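Local coordinates for protein ubiquinol-cytochrome C chaperone (Brucella abortus NCTC 8038, PDB 6RWT) that probably serves as an assembly chaperone for respiratory complex III, as a homologue of the mitochondrial factor Cbp3 that interacts with newly synthesized cytochrome b, at residues 45-50 / 105-110; 113-118 / 132-137. All coordinates share one frame; numbering follows the deposited sequence.

Contact 1 of 2, residues 45-50 / 105-110; sequences GRYEML and ARMFYG
Tyr47 reaches out from helix 43-61 and puts its phenol end against Met107 and Phe108 of helix 100-120. With CG anti to the backbone N (chi1 166°), the ring extends to helix 100-120, its hydroxyl end making the contact. Met107 comes from the opposite direction. Its chain runs extended as far as the sulfur and then bends, so that the terminal methyl CE lies 3.7 Å from Tyr47 CZ, meeting the ring obliquely. The hydroxyl pushes on to the backbone, where Tyr47 OH sits 3.8 Å from Phe108 CA, and it also lies near the plane of the Phe108 ring, at its edge.

Phe108 is the tightly packed partner: it is buried, its ring meets that of Phe79, and Phe79 and Val83 of helix 66-89 also touch Tyr47. Met107, by contrast, is partly exposed, as is Tyr47 itself, so the methyl-to-ring part of the contact is the looser one.

One ordered water bridges the two helices. It lies at the edge of the Tyr47 ring, in plane, 2.8 Å from Tyr47 OH, and donates to the carbonyl Met107 O over 2.9 Å. The direct contact is therefore van der Waals packing, with the phenol oxygen's polar link to the other helix made through the water.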
ATOM      1  N   GLY A  45      -5.166  -4.204 -12.151  1.00 16.06           N
ATOM      2  CA  GLY A  45      -6.112  -3.863 -11.080  1.00 17.07           C
ATOM      3  C   GLY A  45      -5.681  -4.367  -9.707  1.00 16.79           C
ATOM      4  O   GLY A  45      -5.822  -3.665  -8.695  1.00 16.97           O
ATOM      5  N   ARG A  46      -5.151  -5.591  -9.672  1.00 15.65           N
ATOM      6  CA  ARG A  46      -4.581  -6.150  -8.433  1.00 16.06           C
ATOM      7  C   ARG A  46      -3.359  -5.331  -7.947  1.00 14.91           C
ATOM      8  O   ARG A  46      -3.194  -5.096  -6.734  1.00 16.09           O
ATOM      9  CB  ARG A  46      -4.242  -7.642  -8.603  1.00 16.22           C
ATOM     10  CG  ARG A  46      -5.467  -8.525  -8.837  1.00 16.71           C
ATOM     11  CD  ARG A  46      -5.177 -10.021  -8.810  1.00 16.76           C
ATOM     12  NE  ARG A  46      -4.341 -10.486  -9.924  1.00 17.95           N
ATOM     13  CZ  ARG A  46      -4.780 -10.925 -11.110  1.00 18.72           C
ATOM     14  NH1 ARG A  46      -6.079 -10.958 -11.422  1.00 19.37           N
ATOM     15  NH2 ARG A  46      -3.891 -11.337 -12.008  1.00 20.32           N
ATOM     16  N   TYR A  47      -2.517  -4.882  -8.887  1.00 15.19           N
ATOM     17  CA  TYR A  47      -1.433  -3.937  -8.565  1.00 15.04           C
ATOM     18  C   TYR A  47      -1.980  -2.625  -7.949  1.00 15.04           C
ATOM     19  O   TYR A  47      -1.394  -2.096  -6.986  1.00 14.66           O
ATOM     20  CB  TYR A  47      -0.521  -3.653  -9.787  1.00 15.47           C
ATOM     21  CG  TYR A  47       0.370  -2.444  -9.552  1.00 15.70           C
ATOM     22  CD1 TYR A  47       1.606  -2.572  -8.926  1.00 16.38           C
ATOM     23  CD2 TYR A  47      -0.074  -1.150  -9.872  1.00 16.27           C
ATOM     24  CE1 TYR A  47       2.401  -1.459  -8.666  1.00 16.67           C
ATOM     25  CE2 TYR A  47       0.702  -0.029  -9.603  1.00 16.96           C
ATOM     26  CZ  TYR A  47       1.938  -0.181  -8.999  1.00 16.84           C
ATOM     27  OH  TYR A  47       2.706   0.927  -8.713  1.00 18.23           O
ATOM     28  N   GLU A  48      -3.087  -2.093  -8.489  1.00 15.20           N
ATOM     29  CA  GLU A  48      -3.649  -0.847  -7.941  1.00 15.66           C
ATOM     30  C   GLU A  48      -4.059  -1.042  -6.472  1.00 15.77           C
ATOM     31  O   GLU A  48      -3.842  -0.157  -5.642  1.00 15.79           O
ATOM     32  CB  GLU A  48      -4.836  -0.316  -8.771  1.00 17.44           C
ATOM     33  CG  GLU A  48      -4.524   0.143 -10.202  1.00 18.04           C
ATOM     34  CD  GLU A  48      -3.480   1.255 -10.310  1.00 18.92           C
ATOM     35  OE1 GLU A  48      -3.264   2.009  -9.336  1.00 19.80           O
ATOM     36  OE2 GLU A  48      -2.874   1.400 -11.403  1.00 21.66           O
ATOM     37  N   MET A  49      -4.634  -2.193  -6.142  1.00 15.99           N
ATOM     38  CA  MET A  49      -5.002  -2.468  -4.744  1.00 16.23           C
ATOM     39  C   MET A  49      -3.772  -2.698  -3.850  1.00 15.17           C
ATOM     40  O   MET A  49      -3.720  -2.171  -2.725  1.00 15.23           O
ATOM     41  CB  MET A  49      -5.994  -3.640  -4.639  1.00 16.89           C
ATOM     42  CG  MET A  49      -7.388  -3.361  -5.223  1.00 18.05           C
ATOM     43  SD  MET A  49      -8.267  -1.977  -4.451  1.00 21.33           S
ATOM     44  CE  MET A  49      -7.850  -0.663  -5.575  1.00 21.03           C
ATOM     45  N   LEU A  50      -2.767  -3.429  -4.325  1.00 14.63           N
ATOM     46  CA  LEU A  50      -1.559  -3.615  -3.506  1.00 14.50           C
ATOM     47  C   LEU A  50      -0.846  -2.279  -3.243  1.00 14.80           C
ATOM     48  O   LEU A  50      -0.514  -1.960  -2.104  1.00 14.86           O
ATOM     49  CB  LEU A  50      -0.602  -4.632  -4.134  1.00 15.21           C
ATOM     50  CG  LEU A  50       0.677  -4.939  -3.337  1.00 16.51           C
ATOM     51  CD1 LEU A  50       0.393  -5.585  -1.983  1.00 17.70           C
ATOM     52  CD2 LEU A  50       1.613  -5.811  -4.156  1.00 17.18           C
ATOM     53  N   ALA A 105       9.454   2.386  -9.820  1.00 20.80           N
ATOM     54  CA  ALA A 105       9.469   3.244  -8.627  1.00 22.30           C
ATOM     55  C   ALA A 105       8.839   4.626  -8.864  1.00 21.55           C
ATOM     56  O   ALA A 105       8.036   5.089  -8.041  1.00 21.85           O
ATOM     57  CB  ALA A 105      10.885   3.378  -8.087  1.00 22.79           C
ATOM     58  N   ARG A 106       9.163   5.262  -9.996  1.00 23.13           N
ATOM     59  CA  ARG A 106       8.506   6.517 -10.394  1.00 23.82           C
ATOM     60  C   ARG A 106       6.996   6.331 -10.611  1.00 22.53           C
ATOM     61  O   ARG A 106       6.215   7.211 -10.241  1.00 23.03           O
ATOM     62  CB  ARG A 106       9.180   7.105 -11.650  1.00 26.33           C
ATOM     63  CG  ARG A 106       8.631   8.442 -12.133  1.00 31.58           C
ATOM     64  CD  ARG A 106       9.541   9.051 -13.199  1.00 39.47           C
ATOM     65  NE  ARG A 106       8.966  10.251 -13.823  1.00 46.73           N
ATOM     66  CZ  ARG A 106       9.585  11.034 -14.711  1.00 50.00           C
ATOM     67  NH1 ARG A 106       8.946  12.087 -15.214  1.00 53.10           N
ATOM     68  NH2 ARG A 106      10.831  10.774 -15.123  1.00 55.81           N
ATOM     69  N   MET A 107       6.589   5.202 -11.205  1.00 21.28           N
ATOM     70  CA  MET A 107       5.153   4.888 -11.402  1.00 21.20           C
ATOM     71  C   MET A 107       4.437   4.799 -10.052  1.00 19.90           C
ATOM     72  O   MET A 107       3.324   5.317  -9.906  1.00 20.48           O
ATOM     73  CB  MET A 107       4.969   3.584 -12.209  1.00 22.56           C
ATOM     74  CG  MET A 107       3.528   3.220 -12.577  1.00 24.44           C
ATOM     75  SD  MET A 107       3.444   1.691 -13.533  1.00 24.70           S
ATOM     76  CE  MET A 107       3.591   0.483 -12.219  1.00 30.47           C
ATOM     77  N   PHE A 108       5.082   4.167  -9.069  1.00 19.17           N
ATOM     78  CA  PHE A 108       4.515   4.081  -7.724  1.00 18.57           C
ATOM     79  C   PHE A 108       4.448   5.455  -7.041  1.00 18.83           C
ATOM     80  O   PHE A 108       3.352   5.962  -6.771  1.00 19.81           O
ATOM     81  CB  PHE A 108       5.279   3.073  -6.837  1.00 18.20           C
ATOM     82  CG  PHE A 108       4.782   3.036  -5.410  1.00 17.45           C
ATOM     83  CD1 PHE A 108       3.522   2.515  -5.111  1.00 17.32           C
ATOM     84  CD2 PHE A 108       5.523   3.593  -4.379  1.00 18.00           C
ATOM     85  CE1 PHE A 108       3.043   2.503  -3.803  1.00 17.44           C
ATOM     86  CE2 PHE A 108       5.047   3.589  -3.067  1.00 18.08           C
ATOM     87  CZ  PHE A 108       3.794   3.049  -2.780  1.00 17.34           C
ATOM     88  N   TYR A 109       5.596   6.055  -6.757  1.00 19.54           N
ATOM     89  CA  TYR A 109       5.628   7.298  -5.968  1.00 21.28           C
ATOM     90  C   TYR A 109       4.871   8.463  -6.627  1.00 21.86           C
ATOM     91  O   TYR A 109       4.205   9.246  -5.936  1.00 23.53           O
ATOM     92  CB  TYR A 109       7.071   7.700  -5.620  1.00 21.95           C
ATOM     93  CG  TYR A 109       7.730   6.774  -4.605  1.00 21.95           C
ATOM     94  CD1 TYR A 109       7.301   6.743  -3.276  1.00 22.93           C
ATOM     95  CD2 TYR A 109       8.781   5.925  -4.970  1.00 21.84           C
ATOM     96  CE1 TYR A 109       7.892   5.890  -2.345  1.00 22.68           C
ATOM     97  CE2 TYR A 109       9.378   5.073  -4.048  1.00 22.02           C
ATOM     98  CZ  TYR A 109       8.931   5.057  -2.733  1.00 23.04           C
ATOM     99  OH  TYR A 109       9.529   4.214  -1.806  1.00 25.70           O
ATOM    100  N   GLY A 110       4.948   8.565  -7.952  1.00 22.39           N
ATOM    101  CA  GLY A 110       4.242   9.615  -8.685  1.00 24.02           C
ATOM    102  C   GLY A 110       2.726   9.519  -8.627  1.00 25.27           C
ATOM    103  O   GLY A 110       2.044  10.518  -8.373  1.00 29.16           O
TER
HETATM  104  O   HOH W   1       1.378   3.303  -9.367  1.00 19.77           O

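Contact 2 of 2, residues 113-118 / 132-137; sequences GAYGAA and TRNIRP
Two consecutive helices, 100-120 and 124-135, fold back on each other as a helical hairpin, and here the C-terminal part of the first meets the last turn of the second. Tyr115 and Asn134 carry the contact. They come from opposite directions, and Asn134 ND2 donates to Tyr115 OH over 3.1 Å in a nearly straight bond, 162° at the hydrogen. The phenol oxygen lies in the amide plane, so the N-H is well aimed; the ring and amide planes are turned 67° apart, and the amide nitrogen approaches the ring obliquely, with ND2 3.4 Å from Tyr115 CZ. Asn134 CB comes 3.5 Å from Tyr115 OH, packing the hydroxyl against the base of the asparagine side chain as well. The same ND2 also bonds to the carbonyl oxygen of Arg111, one turn before Tyr115, and this pair of bonds fixes the rotation of the amide.

Beside the hydroxyl, the methyl Ile135 CD1 stands 4.1 Å from Tyr115 OH, while Leu127 and Leu131 flank the tyrosine from the preceding turns of helix 124-135 and Leu52 from helix 43-61. At the more exposed rim, Arg133 bends at chi3 (64°) to bring the edge of its guanidinium to Ala114, with Arg133 NH2 3.6 Å from Ala114 CB. Small residues facing the partner helix, a tyrosine between them and leucines around it make this an antiparallel helical hairpin within an all-helical fold, with one amide-phenol bond at its far end.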
ATOM      1  N   GLY A 113       1.091   9.845  -4.909  1.00 25.06           N
ATOM      2  CA  GLY A 113       1.234  11.176  -4.296  1.00 26.68           C
ATOM      3  C   GLY A 113      -0.076  11.943  -4.174  1.00 25.55           C
ATOM      4  O   GLY A 113      -0.306  12.624  -3.172  1.00 27.60           O
ATOM      5  N   ALA A 114      -0.942  11.815  -5.186  1.00 26.90           N
ATOM      6  CA  ALA A 114      -2.281  12.411  -5.149  1.00 28.17           C
ATOM      7  C   ALA A 114      -3.127  11.900  -3.981  1.00 26.18           C
ATOM      8  O   ALA A 114      -3.911  12.659  -3.418  1.00 27.96           O
ATOM      9  CB  ALA A 114      -3.013  12.189  -6.466  1.00 30.54           C
ATOM     10  N   TYR A 115      -2.963  10.624  -3.617  1.00 22.96           N
ATOM     11  CA  TYR A 115      -3.651  10.064  -2.442  1.00 21.70           C
ATOM     12  C   TYR A 115      -3.192  10.751  -1.146  1.00 22.80           C
ATOM     13  O   TYR A 115      -4.008  11.089  -0.285  1.00 21.97           O
ATOM     14  CB  TYR A 115      -3.427   8.539  -2.301  1.00 20.99           C
ATOM     15  CG  TYR A 115      -3.847   7.638  -3.458  1.00 20.33           C
ATOM     16  CD1 TYR A 115      -4.856   8.002  -4.355  1.00 22.35           C
ATOM     17  CD2 TYR A 115      -3.259   6.374  -3.617  1.00 20.13           C
ATOM     18  CE1 TYR A 115      -5.252   7.153  -5.379  1.00 22.22           C
ATOM     19  CE2 TYR A 115      -3.657   5.513  -4.632  1.00 20.52           C
ATOM     20  CZ  TYR A 115      -4.639   5.900  -5.518  1.00 21.15           C
ATOM     21  OH  TYR A 115      -5.018   5.033  -6.527  1.00 21.65           O
ATOM     22  N   GLY A 116      -1.880  10.941  -1.016  1.00 22.78           N
ATOM     23  CA  GLY A 116      -1.301  11.630   0.137  1.00 23.63           C
ATOM     24  C   GLY A 116      -1.779  13.073   0.293  1.00 25.16           C
ATOM     25  O   GLY A 116      -2.155  13.489   1.389  1.00 24.56           O
ATOM     26  N   ALA A 117      -1.765  13.836  -0.798  1.00 25.98           N
ATOM     27  CA  ALA A 117      -2.242  15.230  -0.759  1.00 27.08           C
ATOM     28  C   ALA A 117      -3.728  15.313  -0.395  1.00 26.65           C
ATOM     29  O   ALA A 117      -4.130  16.154   0.411  1.00 27.61           O
ATOM     30  CB  ALA A 117      -1.987  15.918  -2.092  1.00 30.11           C
ATOM     31  N   ALA A 118      -4.538  14.438  -0.989  1.00 26.00           N
ATOM     32  CA  ALA A 118      -5.973  14.403  -0.701  1.00 25.37           C
ATOM     33  C   ALA A 118      -6.259  14.039   0.765  1.00 25.56           C
ATOM     34  O   ALA A 118      -7.089  14.680   1.407  1.00 27.19           O
ATOM     35  CB  ALA A 118      -6.696  13.454  -1.650  1.00 24.39           C
ATOM     36  N   THR A 132     -10.245   7.315  -9.342  1.00 18.94           N
ATOM     37  CA  THR A 132     -10.835   7.101 -10.672  1.00 22.35           C
ATOM     38  C   THR A 132      -9.754   7.169 -11.754  1.00 24.29           C
ATOM     39  O   THR A 132      -9.682   6.288 -12.607  1.00 24.61           O
ATOM     40  CB  THR A 132     -11.970   8.128 -10.973  1.00 24.86           C
ATOM     41  OG1 THR A 132     -12.971   8.068  -9.947  1.00 24.68           O
ATOM     42  CG2 THR A 132     -12.642   7.853 -12.317  1.00 25.75           C
ATOM     43  N   ARG A 133      -8.924   8.214 -11.695  1.00 24.49           N
ATOM     44  CA  ARG A 133      -7.799   8.418 -12.624  1.00 27.02           C
ATOM     45  C   ARG A 133      -6.874   7.195 -12.666  1.00 24.89           C
ATOM     46  O   ARG A 133      -6.517   6.713 -13.740  1.00 25.77           O
ATOM     47  CB  ARG A 133      -6.998   9.660 -12.203  1.00 30.82           C
ATOM     48  CG  ARG A 133      -6.034  10.209 -13.240  1.00 39.05           C
ATOM     49  CD  ARG A 133      -5.741  11.696 -13.009  1.00 44.77           C
ATOM     50  NE  ARG A 133      -5.057  11.941 -11.727  1.00 49.43           N
ATOM     51  CZ  ARG A 133      -5.505  12.677 -10.699  1.00 48.64           C
ATOM     52  NH1 ARG A 133      -6.680  13.309 -10.720  1.00 48.59           N
ATOM     53  NH2 ARG A 133      -4.746  12.787  -9.607  1.00 49.06           N
ATOM     54  N   ASN A 134      -6.510   6.695 -11.490  1.00 24.16           N
ATOM     55  CA  ASN A 134      -5.552   5.584 -11.378  1.00 22.51           C
ATOM     56  C   ASN A 134      -6.151   4.206 -11.682  1.00 22.12           C
ATOM     57  O   ASN A 134      -5.473   3.369 -12.290  1.00 25.36           O
ATOM     58  CB  ASN A 134      -4.895   5.562  -9.981  1.00 22.93           C
ATOM     59  CG  ASN A 134      -3.875   6.684  -9.775  1.00 22.10           C
ATOM     60  OD1 ASN A 134      -3.510   7.418 -10.704  1.00 25.92           O
ATOM     61  ND2 ASN A 134      -3.419   6.830  -8.536  1.00 23.50           N
ATOM     62  N   ILE A 135      -7.401   3.974 -11.273  1.00 22.68           N
ATOM     63  CA  ILE A 135      -8.000   2.622 -11.282  1.00 23.05           C
ATOM     64  C   ILE A 135      -9.039   2.385 -12.392  1.00 25.10           C
ATOM     65  O   ILE A 135      -9.042   1.313 -12.996  1.00 24.35           O
ATOM     66  CB  ILE A 135      -8.612   2.274  -9.900  1.00 22.86           C
ATOM     67  CG1 ILE A 135      -7.554   2.458  -8.800  1.00 22.48           C
ATOM     68  CG2 ILE A 135      -9.152   0.844  -9.885  1.00 23.55           C
ATOM     69  CD1 ILE A 135      -8.086   2.440  -7.378  1.00 23.34           C
ATOM     70  N   ARG A 136      -9.921   3.359 -12.647  1.00 27.09           N
ATOM     71  CA  ARG A 136     -10.948   3.250 -13.710  1.00 27.20           C
ATOM     72  C   ARG A 136     -10.940   4.468 -14.647  1.00 29.16           C
ATOM     73  O   ARG A 136     -11.965   5.158 -14.795  1.00 31.76           O
ATOM     74  CB  ARG A 136     -12.347   3.028 -13.106  1.00 27.94           C
ATOM     75  CG  ARG A 136     -12.548   1.700 -12.384  1.00 28.87           C
ATOM     76  CD  ARG A 136     -12.343   0.483 -13.286  1.00 26.82           C
ATOM     77  NE  ARG A 136     -13.147   0.526 -14.512  1.00 27.19           N
ATOM     78  CZ  ARG A 136     -14.400   0.072 -14.641  1.00 24.31           C
ATOM     79  NH1 ARG A 136     -15.032  -0.498 -13.614  1.00 16.75           N
ATOM     80  NH2 ARG A 136     -15.015   0.179 -15.809  1.00 29.19           N
ATOM     81  N   PRO A 137      -9.795   4.720 -15.317  1.00 30.90           N
ATOM     82  CA  PRO A 137      -9.695   5.851 -16.251  1.00 34.35           C
ATOM     83  C   PRO A 137     -10.602   5.745 -17.483  1.00 36.42           C
ATOM     84  O   PRO A 137     -10.875   6.759 -18.130  1.00 38.21           O
ATOM     85  CB  PRO A 137      -8.222   5.821 -16.676  1.00 35.24           C
ATOM     86  CG  PRO A 137      -7.818   4.403 -16.521  1.00 33.55           C
ATOM     87  CD  PRO A 137      -8.542   3.938 -15.296  1.00 31.61           C
TER

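From the N terminus, the chain passes through helix 2-28 and enters helix 43-61, whose first turns hold one half of contact 1. It then runs through helix 66-89 and returns on helix 100-120, where contact 1 closes a long, mostly helical excursion of 54 residues. Contact 2 starts a few residues further along that same helix and closes a much shorter loop of 13 residues, mostly helix, when helix 124-135 comes back. The two contacts are thus in series, neither crossing nor nesting. Their centres lie about 10 Å apart, and Met49 CE touches Ile135 CD1 at 3.6 Å, so helices 43-61, 100-120 and 124-135 pack as one group.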